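PDB 5GIV: carboxypeptidase 1 from Deinococcus radiodurans str. R1, which probably acts as a zinc-dependent carboxypeptidase of the M32 family that removes amino acids one by one, with broad specificity, from the C-terminus of peptides. Local coordinates for residues A292-H295 with E296-S299; D351-E354 with L355-N358; A445-R449 with K450-R454; H456-L459 with R460-Y464; R469-P472 with G473-I476. All coordinates share one frame; numbering follows the deposited sequence.

Contact 1 of 5, residues A292-H295 with E296-S299. With ZN (zinc ion), chain G.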
loop_
_atom_site.group_PDB
_atom_site.type_symbol
_atom_site.label_atom_id
_atom_site.label_comp_id
_atom_site.label_asym_id
_atom_site.label_seq_id
_atom_site.Cartn_x
_atom_site.Cartn_y
_atom_site.Cartn_z
ATOM N N ALA A 292 13.794 20.508 -8.281
ATOM C CA ALA A 292 12.773 20.139 -9.253
ATOM C C ALA A 292 13.357 20.073 -10.653
ATOM O O ALA A 292 13.059 19.145 -11.415
ATOM C CB ALA A 292 11.608 21.130 -9.208
ATOM N N GLY A 293 14.186 21.053 -11.013
ATOM C CA GLY A 293 14.741 21.081 -12.358
ATOM C C GLY A 293 15.666 19.912 -12.632
ATOM O O GLY A 293 15.600 19.290 -13.694
ATOM N N VAL A 294 16.532 19.583 -11.674
ATOM C CA VAL A 294 17.407 18.436 -11.869
ATOM C C VAL A 294 16.578 17.162 -11.955
ATOM O O VAL A 294 16.836 16.295 -12.800
ATOM C CB VAL A 294 18.465 18.356 -10.749
ATOM C CG1 VAL A 294 19.261 17.067 -10.871
ATOM C CG2 VAL A 294 19.392 19.536 -10.820
ATOM N N HIS A 295 15.552 17.039 -11.110
ATOM C CA HIS A 295 14.716 15.840 -11.153
ATOM C C HIS A 295 14.045 15.687 -12.513
ATOM O O HIS A 295 14.166 14.646 -13.169
ATOM C CB HIS A 295 13.675 15.874 -10.035
ATOM C CG HIS A 295 13.633 14.612 -9.237
ATOM N ND1 HIS A 295 13.317 13.393 -9.795
ATOM C CD2 HIS A 295 13.941 14.367 -7.941
ATOM C CE1 HIS A 295 13.410 12.453 -8.872
ATOM N NE2 HIS A 295 13.780 13.018 -7.736
ATOM N N GLU A 296 13.364 16.736 -12.975
ATOM C CA GLU A 296 12.706 16.687 -14.273
ATOM C C GLU A 296 13.700 16.563 -15.421
ATOM O O GLU A 296 13.312 16.160 -16.523
ATOM C CB GLU A 296 11.845 17.930 -14.473
ATOM C CG GLU A 296 10.972 17.876 -15.712
ATOM C CD GLU A 296 9.766 16.962 -15.542
ATOM O OE1 GLU A 296 8.826 17.074 -16.355
ATOM O OE2 GLU A 296 9.757 16.136 -14.602
ATOM N N SER A 297 14.967 16.927 -15.203
ATOM C CA SER A 297 15.966 16.719 -16.244
ATOM C C SER A 297 16.153 15.243 -16.517
ATOM O O SER A 297 16.475 14.853 -17.643
ATOM C CB SER A 297 17.309 17.333 -15.835
ATOM O OG SER A 297 17.993 16.493 -14.913
ATOM N N GLN A 298 15.948 14.413 -15.502
ATOM C CA GLN A 298 16.182 12.987 -15.636
ATOM C C GLN A 298 14.970 12.267 -16.218
ATOM O O GLN A 298 15.121 11.364 -17.050
ATOM C CB GLN A 298 16.577 12.434 -14.276
ATOM C CG GLN A 298 17.895 13.049 -13.823
ATOM C CD GLN A 298 18.950 12.980 -14.934
ATOM O OE1 GLN A 298 19.315 11.892 -15.384
ATOM N NE2 GLN A 298 19.437 14.137 -15.373
ATOM N N SER A 299 13.763 12.655 -15.812
ATOM C CA SER A 299 12.588 12.116 -16.487
ATOM C C SER A 299 12.609 12.477 -17.967
ATOM O O SER A 299 12.334 11.633 -18.824
ATOM C CB SER A 299 11.315 12.609 -15.803
ATOM O OG SER A 299 11.344 14.008 -15.653
HETATM ZN ZN ZN G . 8.101 14.795 -14.156
HETATM O O HOH W 1 6.749 15.824 -15.287
HETATM O O HOH W 2 6.243 13.646 -13.138
HETATM O O HOH W 3 7.457 15.460 -11.896
#
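Ser297 folds its hydroxyl back onto the carbonyl of Val294, on the tightly packed side of this turn of helix 292-306. A chi1 of 78° folds OG back over its own backbone. Its modelled distance of 2.4 Å to Val294 O is too short to be trusted in detail. Gln298 doubles back over the same turn, because its chain bends at chi2. Its NE2 gives a hydrogen bond of 2.8 Å to Ser297 OG, while OE1 pairs with the hydroxyl of Tyr464. Leu428 and Phe432 of helix 420-439 cover Ser297. The backbone is regular at first: Glu296 N meets Ala292 O at 2.9 Å in an almost straight bond (176°). Two residues on it tightens: Gln298 N bonds His295 O, three residues back, at 2.9 Å, and the bond from Ser299 N to His295 O is weak.

This helix supplies the third protein ligand of the metal, after His266 and His270 of the HExxH helix 257-275. The arrangement is that of gluzincin metallopeptidases. His295 belongs to the second shell: ND1 bonds ND1 of the ligand His270, and NE2 bonds Glu274.

The metal side is looser and carries water. Glu296 starts with CG anti to its own N (chi1 -172°), then bends at chi2 and leaves the helix. OE2 binds the zinc ion at 2.2 Å. OE1 stays off the metal and accepts from water 1 at 2.6 Å. That water sits 2.0 Å from the zinc, with waters 2 and 3 also bound to it.

Contact 2 of 5, residues D351-E354 with L355-N358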
loop_
_atom_site.group_PDB
_atom_site.type_symbol
_atom_site.label_atom_id
_atom_site.label_comp_id
_atom_site.label_asym_id
_atom_site.label_seq_id
_atom_site.Cartn_x
_atom_site.Cartn_y
_atom_site.Cartn_z
ATOM N N ASP A 351 0.490 16.826 -22.039
ATOM C CA ASP A 351 0.580 16.078 -23.286
ATOM C C ASP A 351 1.315 16.825 -24.396
ATOM O O ASP A 351 1.409 16.310 -25.510
ATOM C CB ASP A 351 -0.820 15.721 -23.786
ATOM C CG ASP A 351 -1.594 14.884 -22.795
ATOM O OD1 ASP A 351 -0.963 14.241 -21.928
ATOM O OD2 ASP A 351 -2.839 14.847 -22.911
ATOM N N ALA A 352 1.819 18.024 -24.128
ATOM C CA ALA A 352 2.347 18.857 -25.195
ATOM C C ALA A 352 3.696 18.331 -25.670
ATOM O O ALA A 352 4.459 17.730 -24.909
ATOM C CB ALA A 352 2.460 20.311 -24.729
ATOM N N ASP A 353 3.965 18.541 -26.956
ATOM C CA ASP A 353 5.145 18.009 -27.628
ATOM C C ASP A 353 6.421 18.725 -27.172
ATOM O O ASP A 353 6.398 19.710 -26.427
ATOM C CB ASP A 353 4.986 18.159 -29.131
ATOM C CG ASP A 353 4.857 19.610 -29.539
ATOM O OD1 ASP A 353 5.893 20.294 -29.635
ATOM O OD2 ASP A 353 3.717 20.078 -29.730
ATOM N N GLU A 354 7.552 18.243 -27.691
ATOM C CA GLU A 354 8.848 18.776 -27.289
ATOM C C GLU A 354 9.003 20.249 -27.643
ATOM O O GLU A 354 9.775 20.963 -26.992
ATOM C CB GLU A 354 9.970 17.983 -27.953
ATOM C CG GLU A 354 10.282 16.648 -27.307
ATOM C CD GLU A 354 11.547 16.028 -27.871
ATOM O OE1 GLU A 354 11.553 15.695 -29.075
ATOM O OE2 GLU A 354 12.535 15.898 -27.111
ATOM N N LEU A 355 8.314 20.718 -28.681
ATOM C CA LEU A 355 8.577 22.063 -29.169
ATOM C C LEU A 355 7.676 23.119 -28.541
ATOM O O LEU A 355 8.126 24.243 -28.298
ATOM C CB LEU A 355 8.449 22.108 -30.696
ATOM C CG LEU A 355 9.500 21.320 -31.477
ATOM C CD1 LEU A 355 9.383 21.623 -32.953
ATOM C CD2 LEU A 355 10.905 21.632 -30.949
ATOM N N THR A 356 6.408 22.805 -28.303
ATOM C CA THR A 356 5.470 23.781 -27.766
ATOM C C THR A 356 5.301 23.692 -26.254
ATOM O O THR A 356 4.650 24.565 -25.672
ATOM C CB THR A 356 4.102 23.633 -28.444
ATOM O OG1 THR A 356 3.522 22.374 -28.084
ATOM C CG2 THR A 356 4.251 23.710 -29.970
ATOM N N TYR A 357 5.903 22.695 -25.600
ATOM C CA TYR A 357 5.642 22.471 -24.181
ATOM C C TYR A 357 5.910 23.723 -23.355
ATOM O O TYR A 357 5.093 24.114 -22.514
ATOM C CB TYR A 357 6.488 21.308 -23.654
ATOM C CG TYR A 357 6.224 21.015 -22.184
ATOM C CD1 TYR A 357 6.927 21.676 -21.177
ATOM C CD2 TYR A 357 5.251 20.103 -21.807
ATOM C CE1 TYR A 357 6.678 21.413 -19.841
ATOM C CE2 TYR A 357 4.994 19.837 -20.473
ATOM C CZ TYR A 357 5.705 20.496 -19.500
ATOM O OH TYR A 357 5.444 20.215 -18.188
ATOM N N ASN A 358 7.056 24.359 -23.572
ATOM C CA ASN A 358 7.461 25.440 -22.684
ATOM C C ASN A 358 6.508 26.625 -22.744
ATOM O O ASN A 358 6.403 27.375 -21.765
ATOM C CB ASN A 358 8.894 25.856 -23.017
ATOM C CG ASN A 358 9.874 24.711 -22.832
ATOM O OD1 ASN A 358 9.847 24.019 -21.822
ATOM N ND2 ASN A 358 10.727 24.493 -23.816
#
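Asp353 grips the turn just before helix 357-372 through both oxygens of its carboxylate. OD1 takes two backbone donors. Leu355 N lies 2.6 Å from OD1 on its anti side, and Thr356 N lies 2.9 Å from OD1, above the carboxylate plane. The bond from Leu355 N, two residues on, makes this an Asx turn. OD2 accepts from Thr356 OG1 at 2.8 Å, again from above the plane, and the two side chains cross at about a right angle. OD2 also accepts from Ser344 N. CG of Asp353 sits between its own N and carbonyl carbon (chi1 61°), which brings the carboxylate over the turn. The backbone adds a weak bond from Tyr357 N to Asp353 O. Without the carboxylate, as with an alanine here, the amides of Leu355 and Thr356 would probably lose their shared acceptor, and the Thr356 hydroxyl would be left free to turn.

The apolar part is small. Ala352 CB rests against Tyr357 CD2 at 4.0 Å. Tyr357 uses its hydroxyl on Arg349, and its ring makes a cation-pi contact with Arg300. Its side chain comes within about 5 Å of that of Glu296, so the turn borders the zinc site.

The loop thus leads into helix 357-372. Leu355 packs between helices 169-193 and 487-501, Glu354 pairs with Lys496 and Tyr497 of the latter, and Tyr357 lies on helix 420-439.

Contact 3 of 5, residues A445-R449 with K450-R454; sequences ADFAR and KDFSR
Lys450, with a positive phi of 60°, is the C-prime residue of a Schellman motif that ends helix 443-448: its N bonds Phe447 O at 2.8 Å, and Asp451 N reaches back to Asp446 O at 3.1 Å. Asp446 O also accepts from Arg449 N, which comes from the opposite face of the carbonyl.

On the polar side, Asp446 and Arg454 form a salt bridge. Arg454 NE lies 2.5 Å from Asp446 OD2, in the guanidinium plane and on the syn lone pair of the oxygen. NH2 adds only a weak bond to OD2 and has Pro441 O as a further partner. The two side chains cross at about a right angle, the carboxylate and guanidinium planes 60° apart. Arg449 lies alongside Asp451, and its NH2 forms a salt bridge with OD2 at 2.7 Å, though the hydrogen bond is poorly angled. Arg449 NH2 also makes a long salt bridge with Asp446 OD1, 3.6 Å. Asp451 OD1 takes Ser453 OG at 2.6 Å and Ser453 N, closing an Asx turn. Water 4 ties Asp446 OD2 and Asp451 O to Arg454 N.

The inner side is aromatic. Phe447 CD1 touches Phe452 CD1 at 3.3 Å. The rings are near parallel, 28° apart, but slid so far that they barely overlap. Phe452 also packs on Trp302 and meets Tyr221 edge-to-face.

Two carboxylates stand close here, with Asp446 OD2 4.6 Å from Asp451 OD2. Their repulsion is probably offset by the two arginines, which join the end of one helix to the start of helix 453-464 in one charge network.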
loop_
_atom_site.group_PDB
_atom_site.type_symbol
_atom_site.label_atom_id
_atom_site.label_comp_id
_atom_site.label_asym_id
_atom_site.label_seq_id
_atom_site.Cartn_x
_atom_site.Cartn_y
_atom_site.Cartn_z
ATOM N N ALA A 445 24.976 4.021 -30.418
ATOM C CA ALA A 445 25.246 2.654 -30.847
ATOM C C ALA A 445 24.952 1.664 -29.728
ATOM O O ALA A 445 24.467 0.555 -29.982
ATOM C CB ALA A 445 26.694 2.528 -31.322
ATOM N N ASP A 446 25.230 2.054 -28.479
ATOM C CA ASP A 446 24.868 1.212 -27.345
ATOM C C ASP A 446 23.362 1.003 -27.281
ATOM O O ASP A 446 22.890 -0.111 -27.017
ATOM C CB ASP A 446 25.359 1.839 -26.037
ATOM C CG ASP A 446 26.869 1.979 -25.976
ATOM O OD1 ASP A 446 27.567 1.423 -26.853
ATOM O OD2 ASP A 446 27.361 2.625 -25.027
ATOM N N PHE A 447 22.588 2.072 -27.506
ATOM C CA PHE A 447 21.137 1.993 -27.348
ATOM C C PHE A 447 20.531 0.977 -28.305
ATOM O O PHE A 447 19.615 0.230 -27.932
ATOM C CB PHE A 447 20.504 3.366 -27.573
ATOM C CG PHE A 447 20.991 4.435 -26.626
ATOM C CD1 PHE A 447 21.652 4.100 -25.454
ATOM C CD2 PHE A 447 20.784 5.774 -26.912
ATOM C CE1 PHE A 447 22.095 5.081 -24.586
ATOM C CE2 PHE A 447 21.230 6.758 -26.058
ATOM C CZ PHE A 447 21.881 6.413 -24.890
ATOM N N ALA A 448 21.036 0.925 -29.543
ATOM C CA ALA A 448 20.527 -0.033 -30.516
ATOM C C ALA A 448 20.720 -1.463 -30.047
ATOM O O ALA A 448 20.031 -2.363 -30.535
ATOM C CB ALA A 448 21.205 0.176 -31.869
ATOM N N ARG A 449 21.658 -1.687 -29.131
ATOM C CA ARG A 449 21.907 -2.983 -28.517
ATOM C C ARG A 449 21.152 -3.169 -27.195
ATOM O O ARG A 449 21.408 -4.144 -26.478
ATOM C CB ARG A 449 23.417 -3.150 -28.295
ATOM C CG ARG A 449 23.891 -4.576 -28.057
ATOM C CD ARG A 449 25.421 -4.666 -28.045
ATOM N NE ARG A 449 26.026 -3.908 -26.945
ATOM C CZ ARG A 449 26.584 -2.707 -27.082
ATOM N NH1 ARG A 449 26.621 -2.121 -28.275
ATOM N NH2 ARG A 449 27.101 -2.090 -26.022
ATOM N N LYS A 450 20.233 -2.249 -26.859
ATOM C CA LYS A 450 19.488 -2.260 -25.589
ATOM C C LYS A 450 20.426 -2.155 -24.392
ATOM O O LYS A 450 20.114 -2.625 -23.294
ATOM C CB LYS A 450 18.590 -3.494 -25.467
ATOM C CG LYS A 450 17.603 -3.619 -26.618
ATOM C CD LYS A 450 16.618 -4.752 -26.418
ATOM C CE LYS A 450 15.662 -4.846 -27.600
ATOM N NZ LYS A 450 14.702 -5.977 -27.488
ATOM N N ASP A 451 21.577 -1.523 -24.592
ATOM C CA ASP A 451 22.590 -1.365 -23.557
ATOM C C ASP A 451 22.656 0.105 -23.156
ATOM O O ASP A 451 23.190 0.935 -23.903
ATOM C CB ASP A 451 23.940 -1.866 -24.067
ATOM C CG ASP A 451 25.064 -1.618 -23.092
ATOM O OD1 ASP A 451 24.802 -1.437 -21.884
ATOM O OD2 ASP A 451 26.222 -1.624 -23.531
ATOM N N PHE A 452 22.161 0.416 -21.958
ATOM C CA PHE A 452 22.145 1.785 -21.454
ATOM C C PHE A 452 23.109 1.993 -20.295
ATOM O O PHE A 452 23.037 3.023 -19.610
ATOM C CB PHE A 452 20.720 2.177 -21.049
ATOM C CG PHE A 452 19.739 2.043 -22.159
ATOM C CD1 PHE A 452 19.600 3.061 -23.094
ATOM C CD2 PHE A 452 18.973 0.899 -22.293
ATOM C CE1 PHE A 452 18.717 2.946 -24.144
ATOM C CE2 PHE A 452 18.073 0.778 -23.340
ATOM C CZ PHE A 452 17.944 1.800 -24.267
ATOM N N SER A 453 24.024 1.052 -20.079
ATOM C CA SER A 453 24.859 1.078 -18.890
ATOM C C SER A 453 25.844 2.240 -18.893
ATOM O O SER A 453 26.160 2.780 -17.823
ATOM C CB SER A 453 25.570 -0.263 -18.758
ATOM O OG SER A 453 26.259 -0.569 -19.948
ATOM N N ARG A 454 26.330 2.651 -20.067
ATOM C CA ARG A 454 27.265 3.770 -20.111
ATOM C C ARG A 454 26.561 5.090 -19.825
ATOM O O ARG A 454 27.090 5.942 -19.100
ATOM C CB ARG A 454 27.975 3.818 -21.461
ATOM C CG ARG A 454 28.800 2.584 -21.753
ATOM C CD ARG A 454 29.960 2.914 -22.680
ATOM N NE ARG A 454 29.526 3.406 -23.981
ATOM C CZ ARG A 454 30.312 4.086 -24.809
ATOM N NH1 ARG A 454 31.561 4.374 -24.450
ATOM N NH2 ARG A 454 29.850 4.497 -25.982
HETATM O O HOH W 4 25.101 2.791 -22.852
#

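Contact 4 of 5, residues H456-L459 with R460-Y464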
loop_
_atom_site.group_PDB
_atom_site.type_symbol
_atom_site.label_atom_id
_atom_site.label_comp_id
_atom_site.label_asym_id
_atom_site.label_seq_id
_atom_site.Cartn_x
_atom_site.Cartn_y
_atom_site.Cartn_z
ATOM N N HIS A 456 23.554 5.411 -18.183
ATOM C CA HIS A 456 23.107 5.324 -16.796
ATOM C C HIS A 456 24.282 5.406 -15.828
ATOM O O HIS A 456 24.214 6.119 -14.817
ATOM C CB HIS A 456 22.302 4.038 -16.602
ATOM C CG HIS A 456 21.714 3.881 -15.238
ATOM N ND1 HIS A 456 22.223 3.004 -14.310
ATOM C CD2 HIS A 456 20.686 4.516 -14.628
ATOM C CE1 HIS A 456 21.518 3.084 -13.194
ATOM N NE2 HIS A 456 20.583 4.000 -13.360
ATOM N N GLY A 457 25.380 4.707 -16.135
ATOM C CA GLY A 457 26.551 4.776 -15.272
ATOM C C GLY A 457 27.073 6.192 -15.133
ATOM O O GLY A 457 27.353 6.658 -14.025
ATOM N N TRP A 458 27.162 6.915 -16.250
ATOM C CA TRP A 458 27.609 8.300 -16.189
ATOM C C TRP A 458 26.676 9.138 -15.316
ATOM O O TRP A 458 27.129 9.907 -14.462
ATOM C CB TRP A 458 27.689 8.882 -17.604
ATOM C CG TRP A 458 28.364 10.224 -17.635
ATOM C CD1 TRP A 458 29.696 10.470 -17.842
ATOM C CD2 TRP A 458 27.747 11.503 -17.443
ATOM N NE1 TRP A 458 29.942 11.818 -17.788
ATOM C CE2 TRP A 458 28.767 12.478 -17.544
ATOM C CE3 TRP A 458 26.428 11.922 -17.203
ATOM C CZ2 TRP A 458 28.512 13.842 -17.416
ATOM C CZ3 TRP A 458 26.173 13.278 -17.075
ATOM C CH2 TRP A 458 27.210 14.223 -17.181
ATOM N N LEU A 459 25.366 9.006 -15.523
ATOM C CA LEU A 459 24.403 9.791 -14.757
ATOM C C LEU A 459 24.437 9.418 -13.285
ATOM O O LEU A 459 24.335 10.292 -12.416
ATOM C CB LEU A 459 22.999 9.602 -15.332
ATOM C CG LEU A 459 22.800 10.149 -16.748
ATOM C CD1 LEU A 459 21.520 9.617 -17.360
ATOM C CD2 LEU A 459 22.767 11.671 -16.729
ATOM N N ARG A 460 24.583 8.129 -12.981
ATOM C CA ARG A 460 24.672 7.729 -11.581
ATOM C C ARG A 460 25.924 8.316 -10.927
ATOM O O ARG A 460 25.863 8.858 -9.818
ATOM C CB ARG A 460 24.655 6.202 -11.464
ATOM C CG ARG A 460 24.614 5.709 -10.029
ATOM C CD ARG A 460 24.963 4.237 -9.922
ATOM N NE ARG A 460 26.259 3.937 -10.531
ATOM C CZ ARG A 460 27.426 4.012 -9.888
ATOM N NH1 ARG A 460 27.469 4.384 -8.606
ATOM N NH2 ARG A 460 28.553 3.722 -10.529
ATOM N N GLU A 461 27.067 8.233 -11.609
ATOM C CA GLU A 461 28.311 8.713 -11.010
ATOM C C GLU A 461 28.368 10.232 -10.918
ATOM O O GLU A 461 28.958 10.767 -9.974
ATOM C CB GLU A 461 29.512 8.177 -11.782
ATOM C CG GLU A 461 29.745 6.700 -11.553
ATOM C CD GLU A 461 30.850 6.132 -12.418
ATOM O OE1 GLU A 461 31.177 6.738 -13.474
ATOM O OE2 GLU A 461 31.419 5.091 -12.010
ATOM N N ASN A 462 27.790 10.944 -11.887
ATOM C CA ASN A 462 27.931 12.391 -11.951
ATOM C C ASN A 462 26.712 13.154 -11.440
ATOM O O ASN A 462 26.826 14.360 -11.189
ATOM C CB ASN A 462 28.239 12.819 -13.388
ATOM C CG ASN A 462 29.594 12.318 -13.851
ATOM O OD1 ASN A 462 30.609 12.960 -13.624
ATOM N ND2 ASN A 462 29.610 11.163 -14.490
ATOM N N VAL A 463 25.560 12.494 -11.265
ATOM C CA VAL A 463 24.342 13.192 -10.865
ATOM C C VAL A 463 23.678 12.486 -9.693
ATOM O O VAL A 463 23.489 13.080 -8.627
ATOM C CB VAL A 463 23.350 13.309 -12.033
ATOM C CG1 VAL A 463 22.161 14.178 -11.629
ATOM C CG2 VAL A 463 24.040 13.828 -13.284
ATOM N N TYR A 464 23.303 11.216 -9.886
ATOM C CA TYR A 464 22.406 10.551 -8.942
ATOM C C TYR A 464 23.063 10.343 -7.584
ATOM O O TYR A 464 22.477 10.678 -6.543
ATOM C CB TYR A 464 21.946 9.200 -9.495
ATOM C CG TYR A 464 21.247 9.252 -10.834
ATOM C CD1 TYR A 464 20.843 10.456 -11.388
ATOM C CD2 TYR A 464 21.020 8.089 -11.560
ATOM C CE1 TYR A 464 20.225 10.496 -12.623
ATOM C CE2 TYR A 464 20.402 8.123 -12.787
ATOM C CZ TYR A 464 20.006 9.324 -13.315
ATOM O OH TYR A 464 19.387 9.352 -14.542
#
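Asn462 lies as a flat lid on Trp458. Its CB stands 4.0 Å from the centroid of the six-membered ring, almost on the ring normal, in a CH-pi contact. Its ND2 hangs 3.2 Å above the indole plane, toward the rim. Amide and ring are stacked with their planes 25° apart. ND2 is held there by a straight bond (164°) to Trp458 O at 2.8 Å, and the same oxygen takes Asn462 N. Trp458 points its CG anti to its own N (chi1 -170°), laying the indole alongside the helix, where Ala435, Ala436 and Ala439 of helix 420-439 also touch it.

The helix widens at this point. Leu459 O accepts both Val463 N at 2.8 Å and Tyr464 N at 2.9 Å, so the turn at 460-464 is of the pi type. It closes helix 453-464.

On the next face Leu459 is the bump and the Tyr464 ring the surface it rests on. CB sits over the ring face, 3.6 Å from Tyr464 CZ, in a second CH-pi contact. The Leu459 branch continues onto Leu301 and Trp302 of helix 292-306. Val463 CG2 fits between Trp458 and Leu459, with Leu459 CD2 at 4.3 Å. His456 meets the Tyr464 ring at its edge, CD2 to CE2 being 4.1 Å. The Tyr464 hydroxyl lies against Leu459 CD1 and, besides Gln298, bonds Trp302 NE1.

Contact 5 of 5, residues R469-P472 with G473-I476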
loop_
_atom_site.group_PDB
_atom_site.type_symbol
_atom_site.label_atom_id
_atom_site.label_comp_id
_atom_site.label_asym_id
_atom_site.label_seq_id
_atom_site.Cartn_x
_atom_site.Cartn_y
_atom_site.Cartn_z
ATOM N N ARG A 469 24.147 16.319 -1.823
ATOM C CA ARG A 469 25.508 16.657 -1.393
ATOM C C ARG A 469 25.983 17.985 -1.982
ATOM O O ARG A 469 26.651 18.770 -1.298
ATOM C CB ARG A 469 26.470 15.525 -1.773
ATOM C CG ARG A 469 27.947 15.910 -1.844
ATOM C CD ARG A 469 28.527 16.023 -0.465
ATOM N NE ARG A 469 29.944 16.396 -0.431
ATOM C CZ ARG A 469 30.397 17.647 -0.427
ATOM N NH1 ARG A 469 29.554 18.665 -0.506
ATOM N NH2 ARG A 469 31.696 17.879 -0.354
ATOM N N TRP A 470 25.667 18.251 -3.246
ATOM C CA TRP A 470 25.999 19.516 -3.885
ATOM C C TRP A 470 24.741 20.343 -4.104
ATOM O O TRP A 470 23.651 19.795 -4.272
ATOM C CB TRP A 470 26.709 19.289 -5.224
ATOM C CG TRP A 470 27.926 18.402 -5.115
ATOM C CD1 TRP A 470 28.055 17.119 -5.563
ATOM C CD2 TRP A 470 29.188 18.754 -4.534
ATOM N NE1 TRP A 470 29.318 16.648 -5.292
ATOM C CE2 TRP A 470 30.034 17.632 -4.662
ATOM C CE3 TRP A 470 29.684 19.911 -3.918
ATOM C CZ2 TRP A 470 31.350 17.629 -4.191
ATOM C CZ3 TRP A 470 30.989 19.908 -3.446
ATOM C CH2 TRP A 470 31.807 18.775 -3.590
ATOM N N THR A 471 24.890 21.669 -4.095
ATOM C CA THR A 471 23.788 22.525 -4.498
ATOM C C THR A 471 23.489 22.305 -5.976
ATOM O O THR A 471 24.342 21.832 -6.731
ATOM C CB THR A 471 24.102 24.007 -4.266
ATOM O OG1 THR A 471 25.110 24.453 -5.189
ATOM C CG2 THR A 471 24.594 24.231 -2.856
ATOM N N PRO A 472 22.281 22.649 -6.419
ATOM C CA PRO A 472 21.968 22.483 -7.851
ATOM C C PRO A 472 23.018 23.093 -8.763
ATOM O O PRO A 472 23.493 22.433 -9.697
ATOM C CB PRO A 472 20.597 23.157 -7.979
ATOM C CG PRO A 472 19.979 23.001 -6.608
ATOM C CD PRO A 472 21.126 23.133 -5.638
ATOM N N GLY A 473 23.426 24.336 -8.495
ATOM C CA GLY A 473 24.428 24.966 -9.339
ATOM C C GLY A 473 25.750 24.221 -9.320
ATOM O O GLY A 473 26.401 24.068 -10.352
ATOM N N GLU A 474 26.175 23.765 -8.140
ATOM C CA GLU A 474 27.418 23.009 -8.052
ATOM C C GLU A 474 27.328 21.686 -8.801
ATOM O O GLU A 474 28.272 21.295 -9.495
ATOM C CB GLU A 474 27.772 22.762 -6.590
ATOM C CG GLU A 474 28.143 24.005 -5.824
ATOM C CD GLU A 474 28.138 23.772 -4.328
ATOM O OE1 GLU A 474 27.624 22.722 -3.881
ATOM O OE2 GLU A 474 28.652 24.641 -3.600
ATOM N N LEU A 475 26.206 20.968 -8.656
ATOM C CA LEU A 475 26.058 19.687 -9.338
ATOM C C LEU A 475 26.090 19.871 -10.849
ATOM O O LEU A 475 26.799 19.150 -11.556
ATOM C CB LEU A 475 24.770 18.995 -8.890
ATOM C CG LEU A 475 24.450 17.593 -9.426
ATOM C CD1 LEU A 475 25.374 16.527 -8.844
ATOM C CD2 LEU A 475 22.987 17.240 -9.148
ATOM N N ILE A 476 25.350 20.853 -11.356
ATOM C CA ILE A 476 25.315 21.076 -12.796
ATOM C C ILE A 476 26.689 21.510 -13.295
ATOM O O ILE A 476 27.141 21.096 -14.373
ATOM C CB ILE A 476 24.236 22.116 -13.134
ATOM C CG1 ILE A 476 22.851 21.567 -12.795
ATOM C CG2 ILE A 476 24.311 22.487 -14.607
ATOM C CD1 ILE A 476 21.763 22.614 -12.814
#
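Thr471 O takes the amide of Leu475 at 2.8 Å, the shortest sound bond here. Thr471 also bonds Glu474 twice, side chain to backbone in each direction. Glu474 N reaches Thr471 OG1 at 3.2 Å. A chi1 of 70° sets OG1 within reach of the Glu474 amide. In return Glu474 OE1 accepts from Thr471 N at 2.9 Å, with the donor above the carboxylate plane and the bond fairly straight (161°). Glu474 CG is anti to its carbonyl carbon and the chain runs extended from there, back past Thr471.

The two residues make a capping box at the start of helix 472-480, with Thr471 as the N-cap. Pro472 follows as the first helical residue. Its carbonyl accepts Ile476 N at 2.9 Å. With an alanine in place of Glu474, the Thr471 amide would probably lose its acceptor and the N-cap would be held from one side alone.

Trp470 lies beside the capping box. Its CE3 meets Glu474 OE1 at 3.5 Å, with the oxygen in the ring plane at the edge and the carboxylate turned 79° to the ring. One face of the indole is met by Arg469 NH1, and Arg478 makes a cation-pi contact with the ring. Trp470 CB also packs on Leu475 CB at 4.2 Å. On the inner side Ile476 packs on Leu428 and Phe432 of helix 420-439.

How the contacts relate
Contact 1 lies nearest the middle of the chain and alone binds metal. Contact 2 is also buried. Contacts 3, 4 and 5 are only partly buried. Contact 3 lies farthest out and is rich in charged pairs. Contacts 3 and 4 share helix 453-464, one at its start and one at its end. Contacts 2 and 5 each lead a loop into a helix, by an Asx turn and a capping box. Contact 4 is joined to contact 1 by a probable hydrogen bond from Tyr464 to Gln298. Contact 5 touches both through Leu475, on Val294 and on the carbonyls of Asn462 and Val463. Contacts 2 and 3 touch none of the others beyond the sequence junction of 3 with 4.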